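Local coordinates for D-alanyl-D-alanine carboxypeptidase (Penicillin binding protein) family protein (Francisella tularensis subsp. tularensis, PDB 6OSU) that probably removes C-terminal D-alanine from peptidoglycan precursors, acting as a serine-type D-Ala-D-Ala carboxypeptidase of the penicillin-binding protein family, at residues 65-70 / 124-129; 93-98 / 128-133; 141-146 / 162-167; 178-183 / 299-304; 285-290 / 305-310. All coordinates share one frame; numbering follows the deposited sequence.

Contact 1 (65-70 / 124-129)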
# COMPACT_ATOMS: atom_id res chain seq x y z
N LEU A 65 0.83 13.41 0.61
CA LEU A 65 0.10 12.15 0.60
C LEU A 65 -1.33 12.37 0.13
O LEU A 65 -1.97 11.42 -0.35
CB LEU A 65 0.13 11.50 1.98
CG LEU A 65 1.51 11.30 2.62
CD1 LEU A 65 1.41 10.37 3.82
CD2 LEU A 65 2.52 10.77 1.60
N THR A 66 -1.84 13.60 0.27
CA THR A 66 -3.11 13.99 -0.33
C THR A 66 -3.18 13.60 -1.80
O THR A 66 -4.22 13.15 -2.28
CB THR A 66 -3.31 15.50 -0.17
OG1 THR A 66 -3.23 15.88 1.21
CG2 THR A 66 -4.64 15.94 -0.75
N LYS A 67 -2.06 13.75 -2.52
CA LYS A 67 -2.03 13.45 -3.95
C LYS A 67 -2.36 11.99 -4.25
O LYS A 67 -2.73 11.68 -5.39
CB LYS A 67 -0.66 13.80 -4.54
CG LYS A 67 -0.34 15.28 -4.58
CD LYS A 67 0.93 15.54 -5.38
CE LYS A 67 1.21 17.03 -5.53
NZ LYS A 67 1.56 17.69 -4.23
N ILE A 68 -2.23 11.10 -3.27
CA ILE A 68 -2.61 9.71 -3.50
C ILE A 68 -4.11 9.60 -3.72
O ILE A 68 -4.57 8.86 -4.61
CB ILE A 68 -2.15 8.81 -2.34
CG1 ILE A 68 -0.62 8.86 -2.20
CG2 ILE A 68 -2.61 7.38 -2.55
CD1 ILE A 68 -0.11 8.11 -1.00
N MET A 69 -4.90 10.32 -2.91
CA MET A 69 -6.34 10.31 -3.10
C MET A 69 -6.72 10.93 -4.43
O MET A 69 -7.60 10.42 -5.14
CB MET A 69 -7.04 11.04 -1.95
CG MET A 69 -8.53 11.20 -2.17
SD MET A 69 -9.37 9.61 -2.34
CE MET A 69 -9.55 9.14 -0.62
N THR A 70 -6.08 12.04 -4.80
CA THR A 70 -6.35 12.65 -6.10
C THR A 70 -6.03 11.67 -7.22
O THR A 70 -6.84 11.48 -8.14
CB THR A 70 -5.54 13.94 -6.26
OG1 THR A 70 -5.88 14.85 -5.20
CG2 THR A 70 -5.85 14.60 -7.60
N SER A 124 5.47 14.94 -7.99
CA SER A 124 4.66 15.64 -6.99
C SER A 124 4.28 17.04 -7.47
O SER A 124 4.20 17.98 -6.67
CB SER A 124 5.36 15.69 -5.63
OG SER A 124 4.43 15.83 -4.58
N GLY A 125 4.03 17.17 -8.77
CA GLY A 125 3.75 18.46 -9.35
C GLY A 125 2.39 18.97 -8.95
O GLY A 125 1.37 18.30 -9.19
N ASN A 126 2.34 20.16 -8.34
CA ASN A 126 1.05 20.71 -7.92
C ASN A 126 0.25 21.20 -9.12
O ASN A 126 -0.98 21.10 -9.14
CB ASN A 126 1.26 21.83 -6.91
CG ASN A 126 1.89 21.33 -5.62
OD1 ASN A 126 1.51 20.28 -5.11
ND2 ASN A 126 2.87 22.07 -5.11
N ASP A 127 0.92 21.75 -10.14
CA ASP A 127 0.21 22.21 -11.32
C ASP A 127 -0.51 21.06 -12.03
O ASP A 127 -1.64 21.22 -12.51
CB ASP A 127 1.17 22.92 -12.28
CG ASP A 127 2.45 22.14 -12.54
OD1 ASP A 127 2.61 21.03 -12.00
OD2 ASP A 127 3.31 22.66 -13.29
N ALA A 128 0.12 19.88 -12.07
CA ALA A 128 -0.54 18.73 -12.69
C ALA A 128 -1.72 18.26 -11.85
O ALA A 128 -2.79 17.94 -12.40
CB ALA A 128 0.46 17.59 -12.89
N THR A 129 -1.55 18.21 -10.53
CA THR A 129 -2.64 17.81 -9.65
C THR A 129 -3.84 18.75 -9.80
O THR A 129 -4.99 18.30 -9.89
CB THR A 129 -2.16 17.80 -8.20
OG1 THR A 129 -0.98 17.00 -8.09
CG2 THR A 129 -3.24 17.23 -7.28
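Lys67 and Thr129 mark the nearest approach of the two backbones, 7.2 Å between their CA atoms, where the start of helix 66-79 faces the turn that leads into helix 126-137. The gap is bridged mainly by Lys67. Its chain stays extended as far as CE and then bends at the last torsion (chi4 67°), which turns NZ across the turn toward the amide of Asn126. There NZ donates to Asn126 OD1 at 2.7 Å, close to the line of the C=O bond (160°) but tilted 19° from the amide plane. A second bond, from NZ to Ser124 OG, is weak at 3.4 Å. One bond back from the amine, CE passes 3.3 Å from Ser124 O, and CD lies 3.6 Å from Thr129 OG1. That hydroxyl is committed to its own helix start: Thr129 OG1 and Thr129 N reach Gly125 O, the N-cap residue, from opposite faces of the carbonyl plane. Farther along, Thr70 CG2 meets Thr129 CG2 at 3.7 Å, while Thr70 OG1 bonds to Pro164 O.

Lys67 NZ also bonds to Ser64 OG and to Asp165 O, so several polar partners hold the amine in place, and the Asn126 amide is held in turn by ND2 bonded to Gly99 O. Ser124 OG bonds to Ser64 OG and to Lys278 NZ. Ser64 is the predicted acylated serine, Lys67 the predicted proton acceptor and Ser124 a further predicted active-site residue. The arrangement is that of the SxxK and SxN motifs meeting in the active site of the penicillin-binding protein and serine beta-lactamase fold.

Contact 2 (93-98 / 128-133)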
# COMPACT_ATOMS: atom_id res chain seq x y z
N GLU A 93 -4.66 28.85 -16.31
CA GLU A 93 -3.64 29.70 -15.71
C GLU A 93 -3.56 29.50 -14.20
O GLU A 93 -2.49 29.68 -13.61
CB GLU A 93 -3.90 31.17 -16.04
CG GLU A 93 -2.96 31.73 -17.10
CD GLU A 93 -3.60 32.81 -17.95
OE1 GLU A 93 -4.20 33.74 -17.38
OE2 GLU A 93 -3.50 32.71 -19.20
N ASN A 94 -4.67 29.12 -13.57
CA ASN A 94 -4.63 28.78 -12.15
C ASN A 94 -3.70 27.59 -11.91
O ASN A 94 -2.85 27.63 -11.02
CB ASN A 94 -6.04 28.47 -11.64
CG ASN A 94 -6.04 28.00 -10.20
OD1 ASN A 94 -5.66 28.74 -9.29
ND2 ASN A 94 -6.46 26.76 -9.98
N ALA A 95 -3.85 26.54 -12.71
CA ALA A 95 -3.02 25.35 -12.54
C ALA A 95 -1.55 25.66 -12.80
O ALA A 95 -0.68 25.36 -11.97
CB ALA A 95 -3.51 24.23 -13.46
N ALA A 96 -1.26 26.29 -13.95
CA ALA A 96 0.12 26.52 -14.35
C ALA A 96 0.88 27.37 -13.34
O ALA A 96 2.11 27.25 -13.23
CB ALA A 96 0.17 27.18 -15.73
N SER A 97 0.18 28.21 -12.59
CA SER A 97 0.83 29.17 -11.70
C SER A 97 0.88 28.70 -10.24
O SER A 97 1.28 29.48 -9.38
CB SER A 97 0.13 30.52 -11.78
OG SER A 97 -1.07 30.53 -11.02
N THR A 98 0.48 27.47 -9.95
CA THR A 98 0.57 26.98 -8.58
C THR A 98 2.03 26.76 -8.21
O THR A 98 2.80 26.17 -8.98
CB THR A 98 -0.22 25.68 -8.40
OG1 THR A 98 0.40 24.63 -9.15
CG2 THR A 98 -1.65 25.85 -8.86
N ALA A 128 0.12 19.88 -12.07
CA ALA A 128 -0.54 18.73 -12.69
C ALA A 128 -1.72 18.26 -11.85
O ALA A 128 -2.79 17.94 -12.40
CB ALA A 128 0.46 17.59 -12.89
N THR A 129 -1.55 18.21 -10.53
CA THR A 129 -2.64 17.81 -9.65
C THR A 129 -3.84 18.75 -9.80
O THR A 129 -4.99 18.30 -9.89
CB THR A 129 -2.16 17.80 -8.20
OG1 THR A 129 -0.98 17.00 -8.09
CG2 THR A 129 -3.24 17.23 -7.28
N ILE A 130 -3.58 20.06 -9.84
CA ILE A 130 -4.66 21.03 -9.96
C ILE A 130 -5.34 20.91 -11.32
O ILE A 130 -6.56 21.07 -11.44
CB ILE A 130 -4.13 22.45 -9.70
CG1 ILE A 130 -3.71 22.60 -8.24
CG2 ILE A 130 -5.16 23.50 -10.08
CD1 ILE A 130 -4.74 22.06 -7.26
N ALA A 131 -4.56 20.62 -12.37
CA ALA A 131 -5.14 20.50 -13.71
C ALA A 131 -6.07 19.30 -13.81
O ALA A 131 -7.11 19.37 -14.47
CB ALA A 131 -4.03 20.42 -14.76
N LEU A 132 -5.70 18.18 -13.17
CA LEU A 132 -6.59 17.02 -13.16
C LEU A 132 -7.83 17.29 -12.32
O LEU A 132 -8.94 16.89 -12.69
CB LEU A 132 -5.85 15.80 -12.63
CG LEU A 132 -4.82 15.16 -13.56
CD1 LEU A 132 -3.92 14.20 -12.79
CD2 LEU A 132 -5.51 14.45 -14.71
N ALA A 133 -7.66 17.98 -11.19
CA ALA A 133 -8.79 18.23 -10.29
C ALA A 133 -9.82 19.15 -10.94
O ALA A 133 -11.02 18.88 -10.87
CB ALA A 133 -8.28 18.82 -8.97
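Ile130 reaches toward the short helix 93-96 with two branches, and Ala95 takes the central place against it. Ile130 CG2 lies 3.7 Å from Ala95 CA and 3.8 Å from Ala95 CB; the Ala95 and Ile130 CA atoms are only 5.3 Å apart, as the small alanine allows. Ala95 CB also meets Ala131 CB at 4.1 Å, so the methyl sits against two successive residues of helix 126-137. The other branch, Ile130 CG1, approaches Thr98 CG2 at 3.9 Å. On the solvent side the amide of Asn94 crosses Ile130 at about a right angle, with ND2 3.5 Å from CG2.

Around these apolar contacts, polar bonds hold the flanking groups. Asn94 extends with CG opposite its backbone N (chi1 175°), which brings ND2 to Glu134 OE2, one helical turn beyond Ile130. Thr98 OG1 turns back to Ala95 O at 3.1 Å, in the carbonyl plane, and shares that acceptor with Thr98 N; its methyl is left facing the isoleucine. The helix start is fastened by Ser92 OG, which accepts from Ala95 N. The contact joins a one-turn helix to the flank of helix 126-137, whose first turn carries Asn126 of the SxN motif, within the helical part of the fold.

Contact 3 (141-146 / 162-167); sequences QAFTDL and ANPDGL
Thr144 and Phe143 of helix 140-154 pack on the loop 162-167, an Asx-motif segment on the way to helix 176-189 whose Pro164 side chain lies about 7 Å, between nearest atoms, from that of Lys67, the predicted proton acceptor. The closest pair of CA atoms, Thr144 and Asn163, is 5.4 Å apart. Both branches of Thr144 take part. With chi1 at -56°, CG2 lies opposite the backbone N and meets Ala162 C at 3.7 Å, while OG1 passes 3.5 Å from Asn163 CA and also borders Pro164 CD. This hydroxyl makes no hydrogen bond to the loop; it bonds to Thr140 O in the preceding turn of its own helix. The ring of Phe143 approaches the proline obliquely, its CD2 atom 3.9 Å from Pro164 CB.

The CB of Asn163 points away from the helix, and its amide braces the loop internally. Its OD1 accepts from Gly166 N, three residues on, at 2.9 Å, which defines the Asx motif; the donor stands 31° out of the amide plane. Its ND2 donates to a lone pair of Leu167 O at 2.7 Å, a bond of 165° at the hydrogen that lies within the amide plane of Asn163. The two ends of one amide thus hold the chain through a tight bend, in which Gly166 adopts a positive phi. Leu167 O has a second donor in Gln172 NE2.

The apolar surface continues beyond the two segments: Phe143 also touches Thr70 and Ile73 of helix 66-79, and both Phe143 and Pro164 rest on Ala133 of helix 126-137.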
# COMPACT_ATOMS: atom_id res chain seq x y z
N GLN A 141 -12.55 23.04 -5.28
CA GLN A 141 -13.37 22.83 -4.09
C GLN A 141 -14.30 21.64 -4.27
O GLN A 141 -14.40 20.78 -3.39
CB GLN A 141 -14.18 24.09 -3.77
CG GLN A 141 -13.37 25.26 -3.25
CD GLN A 141 -12.81 26.14 -4.35
OE1 GLN A 141 -12.89 25.79 -5.53
NE2 GLN A 141 -12.26 27.29 -3.98
N ALA A 142 -14.99 21.57 -5.41
CA ALA A 142 -15.86 20.42 -5.68
C ALA A 142 -15.06 19.12 -5.70
O ALA A 142 -15.54 18.09 -5.21
CB ALA A 142 -16.59 20.62 -7.01
N PHE A 143 -13.85 19.15 -6.25
CA PHE A 143 -13.03 17.95 -6.27
C PHE A 143 -12.63 17.54 -4.86
O PHE A 143 -12.58 16.34 -4.55
CB PHE A 143 -11.79 18.16 -7.14
CG PHE A 143 -10.99 16.91 -7.37
CD1 PHE A 143 -11.31 16.06 -8.41
CD2 PHE A 143 -9.94 16.58 -6.53
CE1 PHE A 143 -10.58 14.90 -8.62
CE2 PHE A 143 -9.21 15.43 -6.73
CZ PHE A 143 -9.52 14.58 -7.78
N THR A 144 -12.34 18.51 -4.00
CA THR A 144 -12.01 18.19 -2.61
C THR A 144 -13.18 17.50 -1.92
O THR A 144 -12.99 16.55 -1.16
CB THR A 144 -11.61 19.46 -1.86
OG1 THR A 144 -10.52 20.09 -2.55
CG2 THR A 144 -11.18 19.13 -0.44
N ASP A 145 -14.41 17.97 -2.20
CA ASP A 145 -15.60 17.30 -1.66
C ASP A 145 -15.67 15.86 -2.14
O ASP A 145 -16.02 14.95 -1.37
CB ASP A 145 -16.86 18.06 -2.08
CG ASP A 145 -17.05 19.34 -1.30
OD1 ASP A 145 -16.79 19.34 -0.08
OD2 ASP A 145 -17.45 20.35 -1.91
N LEU A 146 -15.34 15.62 -3.41
CA LEU A 146 -15.30 14.25 -3.92
C LEU A 146 -14.23 13.44 -3.21
O LEU A 146 -14.44 12.25 -2.90
CB LEU A 146 -15.06 14.27 -5.42
CG LEU A 146 -14.97 12.90 -6.09
CD1 LEU A 146 -16.32 12.21 -6.08
CD2 LEU A 146 -14.43 13.05 -7.49
N ALA A 162 -8.26 19.30 2.64
CA ALA A 162 -8.63 20.69 2.41
C ALA A 162 -8.44 21.13 0.97
O ALA A 162 -8.97 22.17 0.58
CB ALA A 162 -7.83 21.63 3.32
N ASN A 163 -7.71 20.35 0.18
CA ASN A 163 -7.40 20.70 -1.20
C ASN A 163 -6.88 19.45 -1.90
O ASN A 163 -6.65 18.42 -1.25
CB ASN A 163 -6.38 21.85 -1.27
CG ASN A 163 -5.14 21.60 -0.46
OD1 ASN A 163 -4.62 20.48 -0.44
ND2 ASN A 163 -4.65 22.63 0.21
N PRO A 164 -6.71 19.49 -3.23
CA PRO A 164 -6.28 18.28 -3.95
C PRO A 164 -4.79 17.97 -3.91
O PRO A 164 -4.40 16.85 -4.28
CB PRO A 164 -6.72 18.55 -5.40
CG PRO A 164 -7.72 19.66 -5.30
CD PRO A 164 -7.26 20.49 -4.15
N ASP A 165 -3.93 18.90 -3.48
CA ASP A 165 -2.50 18.70 -3.63
C ASP A 165 -1.73 18.64 -2.32
O ASP A 165 -0.52 18.36 -2.34
CB ASP A 165 -1.89 19.79 -4.52
CG ASP A 165 -2.30 21.19 -4.12
OD1 ASP A 165 -3.04 21.33 -3.11
OD2 ASP A 165 -1.90 22.14 -4.82
N GLY A 166 -2.37 18.89 -1.18
CA GLY A 166 -1.69 18.78 0.10
C GLY A 166 -0.94 20.01 0.55
O GLY A 166 -0.14 19.92 1.48
N LEU A 167 -1.16 21.16 -0.09
CA LEU A 167 -0.54 22.39 0.37
C LEU A 167 -1.19 22.84 1.67
O LEU A 167 -2.42 22.78 1.79
CB LEU A 167 -0.65 23.47 -0.70
CG LEU A 167 0.16 23.19 -1.97
CD1 LEU A 167 -0.12 24.24 -3.04
CD2 LEU A 167 1.66 23.11 -1.66

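Contact 4 (178-183 / 299-304)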
# COMPACT_ATOMS: atom_id res chain seq x y z
N ASP A 178 -5.30 5.22 8.09
CA ASP A 178 -6.15 5.62 6.97
C ASP A 178 -5.37 5.62 5.66
O ASP A 178 -5.90 5.23 4.62
CB ASP A 178 -6.75 6.99 7.23
CG ASP A 178 -8.03 6.92 8.05
OD1 ASP A 178 -8.34 5.84 8.61
OD2 ASP A 178 -8.75 7.95 8.11
N MET A 179 -4.10 6.05 5.70
CA MET A 179 -3.30 6.08 4.48
C MET A 179 -2.93 4.68 4.01
O MET A 179 -2.81 4.45 2.81
CB MET A 179 -2.06 6.94 4.70
CG MET A 179 -2.31 8.42 4.50
SD MET A 179 -2.68 8.79 2.78
CE MET A 179 -3.54 10.36 2.93
N ALA A 180 -2.75 3.74 4.94
CA ALA A 180 -2.52 2.36 4.55
C ALA A 180 -3.77 1.75 3.93
O ALA A 180 -3.68 0.96 2.98
CB ALA A 180 -2.05 1.54 5.75
N LEU A 181 -4.94 2.09 4.45
CA LEU A 181 -6.19 1.63 3.85
C LEU A 181 -6.32 2.14 2.42
O LEU A 181 -6.68 1.39 1.51
CB LEU A 181 -7.38 2.06 4.70
CG LEU A 181 -7.55 1.34 6.05
CD1 LEU A 181 -8.56 2.06 6.92
CD2 LEU A 181 -7.96 -0.11 5.84
N LEU A 182 -6.02 3.42 2.21
CA LEU A 182 -6.08 3.99 0.87
C LEU A 182 -5.11 3.28 -0.07
O LEU A 182 -5.48 2.90 -1.19
CB LEU A 182 -5.77 5.49 0.92
CG LEU A 182 -5.66 6.20 -0.43
CD1 LEU A 182 -6.95 6.03 -1.21
CD2 LEU A 182 -5.34 7.68 -0.22
N ALA A 183 -3.87 3.07 0.37
CA ALA A 183 -2.88 2.42 -0.48
C ALA A 183 -3.31 1.01 -0.85
O ALA A 183 -3.23 0.62 -2.02
CB ALA A 183 -1.52 2.40 0.22
N ARG A 299 3.63 -8.87 -0.27
CA ARG A 299 3.69 -7.42 -0.36
C ARG A 299 3.25 -6.78 0.95
O ARG A 299 2.23 -7.17 1.53
CB ARG A 299 2.82 -6.88 -1.50
CG ARG A 299 2.62 -5.37 -1.44
CD ARG A 299 1.63 -4.87 -2.47
NE ARG A 299 2.09 -5.12 -3.83
CZ ARG A 299 3.00 -4.38 -4.46
NH1 ARG A 299 3.57 -3.35 -3.85
NH2 ARG A 299 3.35 -4.69 -5.70
N PHE A 300 4.02 -5.80 1.41
CA PHE A 300 3.68 -5.05 2.60
C PHE A 300 3.54 -3.57 2.26
O PHE A 300 4.18 -3.06 1.34
CB PHE A 300 4.74 -5.23 3.70
CG PHE A 300 4.58 -6.51 4.48
CD1 PHE A 300 3.66 -6.59 5.51
CD2 PHE A 300 5.34 -7.62 4.17
CE1 PHE A 300 3.50 -7.76 6.22
CE2 PHE A 300 5.19 -8.80 4.88
CZ PHE A 300 4.27 -8.87 5.91
N ILE A 301 2.69 -2.90 3.02
CA ILE A 301 2.47 -1.46 2.90
C ILE A 301 2.89 -0.80 4.20
O ILE A 301 2.47 -1.23 5.28
CB ILE A 301 1.00 -1.15 2.56
CG1 ILE A 301 0.67 -1.68 1.16
CG2 ILE A 301 0.72 0.34 2.67
CD1 ILE A 301 -0.82 -1.80 0.89
N SER A 302 3.74 0.22 4.10
CA SER A 302 4.21 0.96 5.26
C SER A 302 3.92 2.43 5.07
O SER A 302 4.09 2.98 3.98
CB SER A 302 5.71 0.76 5.48
OG SER A 302 5.96 -0.37 6.31
N VAL A 303 3.46 3.07 6.15
CA VAL A 303 3.28 4.51 6.21
C VAL A 303 4.08 5.02 7.40
O VAL A 303 3.94 4.49 8.51
CB VAL A 303 1.80 4.90 6.35
CG1 VAL A 303 1.66 6.41 6.40
CG2 VAL A 303 0.99 4.33 5.19
N VAL A 304 4.92 6.02 7.17
CA VAL A 304 5.68 6.69 8.22
C VAL A 304 5.36 8.17 8.14
O VAL A 304 5.41 8.77 7.06
CB VAL A 304 7.19 6.44 8.08
CG1 VAL A 304 7.96 7.31 9.04
CG2 VAL A 304 7.52 4.98 8.33
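Ile301 and Val303, two residues apart on strand 298-307 with CB toward the helix, face Ala180 and Ala183 of helix 176-189, which lies on one side of the five-stranded antiparallel sheet of the penicillin-binding protein fold. The axes of the two short segments approach to 8.2 Å, and their N-to-C directions make 144°, an oblique crossing nearer antiparallel than perpendicular. No hydrogen bond crosses the interface; the evidence is a set of carbon contacts.

Ile301 can be followed outward. Its CB points at the helix and divides there. With chi1 at -67° the CG2 methyl stands opposite the backbone N and enters between two alanines, 3.9 Å from Ala183 CB and 4.3 Å from Ala180 CB. The other branch runs through CG1 to CD1, whose end comes to 4.1 Å from the backbone carbon Ala183 C. The small alanines let the branched chain approach the helix backbone itself.

Met179 meets the strand with its base alone: CB is 4.0 Å from Val303 CG2, after which the chain bends at chi2 (-68°) and leads its sulfur and methyl away toward Leu65.

All five touching residues are buried. Ala180 also packs on Val41 and Met43 of the neighbouring strand 39-44, so the helix spans more than one strand. On the other side of the sheet, Ser302 and Val304 touch helix 310-327, which leaves strand 298-307 between two helical layers. Val303 makes the nearest approach of its side chain to the helix at a main-chain atom, with CG2 3.8 Å from Ala180 N.

Contact 5 (285-290 / 305-310)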
# COMPACT_ATOMS: atom_id res chain seq x y z
N ALA A 285 3.50 18.49 8.95
CA ALA A 285 3.43 17.05 8.78
C ALA A 285 4.77 16.35 8.94
O ALA A 285 4.79 15.14 9.19
CB ALA A 285 2.87 16.70 7.39
N GLY A 286 5.88 17.08 8.81
CA GLY A 286 7.18 16.43 8.77
C GLY A 286 7.37 15.69 7.45
O GLY A 286 6.61 15.84 6.50
N TYR A 287 8.42 14.88 7.42
CA TYR A 287 8.72 14.06 6.26
C TYR A 287 7.93 12.76 6.37
O TYR A 287 8.07 12.02 7.34
CB TYR A 287 10.22 13.77 6.17
CG TYR A 287 11.05 14.98 5.84
CD1 TYR A 287 11.32 15.32 4.52
CD2 TYR A 287 11.56 15.79 6.85
CE1 TYR A 287 12.08 16.44 4.22
CE2 TYR A 287 12.32 16.91 6.55
CZ TYR A 287 12.58 17.23 5.23
OH TYR A 287 13.33 18.34 4.93
N CYS A 288 7.10 12.49 5.36
CA CYS A 288 6.22 11.33 5.37
C CYS A 288 6.46 10.47 4.14
O CYS A 288 6.88 10.96 3.10
CB CYS A 288 4.75 11.76 5.41
SG CYS A 288 4.37 12.92 6.73
N LEU A 289 6.17 9.18 4.28
CA LEU A 289 6.32 8.24 3.18
C LEU A 289 5.27 7.15 3.30
O LEU A 289 5.16 6.50 4.34
CB LEU A 289 7.73 7.64 3.16
CG LEU A 289 8.02 6.55 2.11
CD1 LEU A 289 7.69 7.04 0.71
CD2 LEU A 289 9.47 6.11 2.21
N VAL A 290 4.50 6.96 2.23
CA VAL A 290 3.73 5.75 2.01
C VAL A 290 4.54 4.90 1.05
O VAL A 290 4.84 5.33 -0.07
CB VAL A 290 2.33 6.05 1.45
CG1 VAL A 290 1.60 4.76 1.13
CG2 VAL A 290 1.53 6.90 2.44
N LEU A 305 5.03 8.77 9.29
CA LEU A 305 4.60 10.16 9.35
C LEU A 305 5.43 10.92 10.36
O LEU A 305 5.69 10.44 11.47
CB LEU A 305 3.11 10.26 9.72
CG LEU A 305 2.11 9.45 8.88
CD1 LEU A 305 0.73 9.51 9.51
CD2 LEU A 305 2.07 9.93 7.44
N GLY A 306 5.85 12.13 9.97
CA GLY A 306 6.40 13.07 10.93
C GLY A 306 7.86 12.92 11.28
O GLY A 306 8.29 13.45 12.31
N THR A 307 8.65 12.23 10.46
CA THR A 307 10.08 12.17 10.73
C THR A 307 10.72 13.54 10.54
O THR A 307 10.20 14.40 9.82
CB THR A 307 10.78 11.15 9.83
OG1 THR A 307 10.56 11.49 8.46
CG2 THR A 307 10.25 9.75 10.11
N THR A 308 11.86 13.74 11.20
CA THR A 308 12.53 15.03 11.21
C THR A 308 13.50 15.22 10.05
O THR A 308 14.15 16.27 9.97
CB THR A 308 13.27 15.21 12.54
OG1 THR A 308 14.22 14.14 12.71
CG2 THR A 308 12.29 15.20 13.69
N SER A 309 13.61 14.24 9.15
CA SER A 309 14.52 14.35 8.02
C SER A 309 14.10 13.34 6.96
O SER A 309 13.49 12.31 7.28
CB SER A 309 15.97 14.11 8.43
OG SER A 309 16.20 12.72 8.63
N SER A 310 14.43 13.64 5.71
CA SER A 310 14.15 12.69 4.64
C SER A 310 14.98 11.42 4.81
O SER A 310 14.51 10.32 4.51
CB SER A 310 14.42 13.33 3.27
OG SER A 310 15.69 13.96 3.25
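Tyr287 and Thr307 form an antiparallel hydrogen-bonded pair at the open end, away from the turn, of the hairpin of strands 288-295 and 298-307, and the tight half is built round them. Tyr287 N donates to Thr307 O at 3.0 Å, nearly straight at 170°. In return Tyr287 O receives two donors from one residue, Thr307 N at 3.2 Å and Thr307 OG1 at 2.8 Å, which arrive from opposite faces of the carbonyl plane. The threonine reaches it because chi1 (58°) sets OG1 between its backbone N and carbonyl carbon. Next to the pair the chains come closest at Gly286 and Gly306, with CA atoms 4.1 Å apart, and Gly306 CA makes a CH-O contact to Ala285 O at 3.1 Å. Cys288, buried together with Leu305, continues the tight part: its CB touches Leu305 CD2, and its SG takes a weak hydrogen bond from Gly306 N.

The outer half is more open to solvent and has no hydrogen bond across it, relying on the ring. Tyr287 lays one face over the chain as it turns into helix 310-327, with Ser310 N 3.5 Å above the plane and over the ring centre. Ser310 CB adds a contact of 3.9 Å to Tyr287 CD1, whereas Thr308 is exposed. Ser309 caps the helix, its OG bonded to Lys312 N.

Tyr287 also stacks with His281 of strand 274-282, which carries Lys278, predicted to bind substrate. The chemistry implies an open end fixed by main-chain and hydroxyl bonds inside and, outside, by the Tyr287 ring over the Ser309-Ser310 backbone.

Following the chain from the N terminus, contact 1 closes the loop between helix 66-79 and helix 126-137. Contact 2 opens within that loop at 93-98 and ends on the same helix, sharing Ala128 and Thr129 with contact 1. Contact 3 follows in series and closes the short excursion through helix 140-154; its loop 162-167 returns to contact 1. The three together tie up the helical part. Contact 4 closes a far longer path, from helix 176-189 to strand 298-307, joining the helices to the sheet. Contact 5 crosses it, since 285-290 falls inside that loop and 305-310 beyond, and joins adjacent strands. Leu65 of contact 1 packs against both contacts 4 and 5.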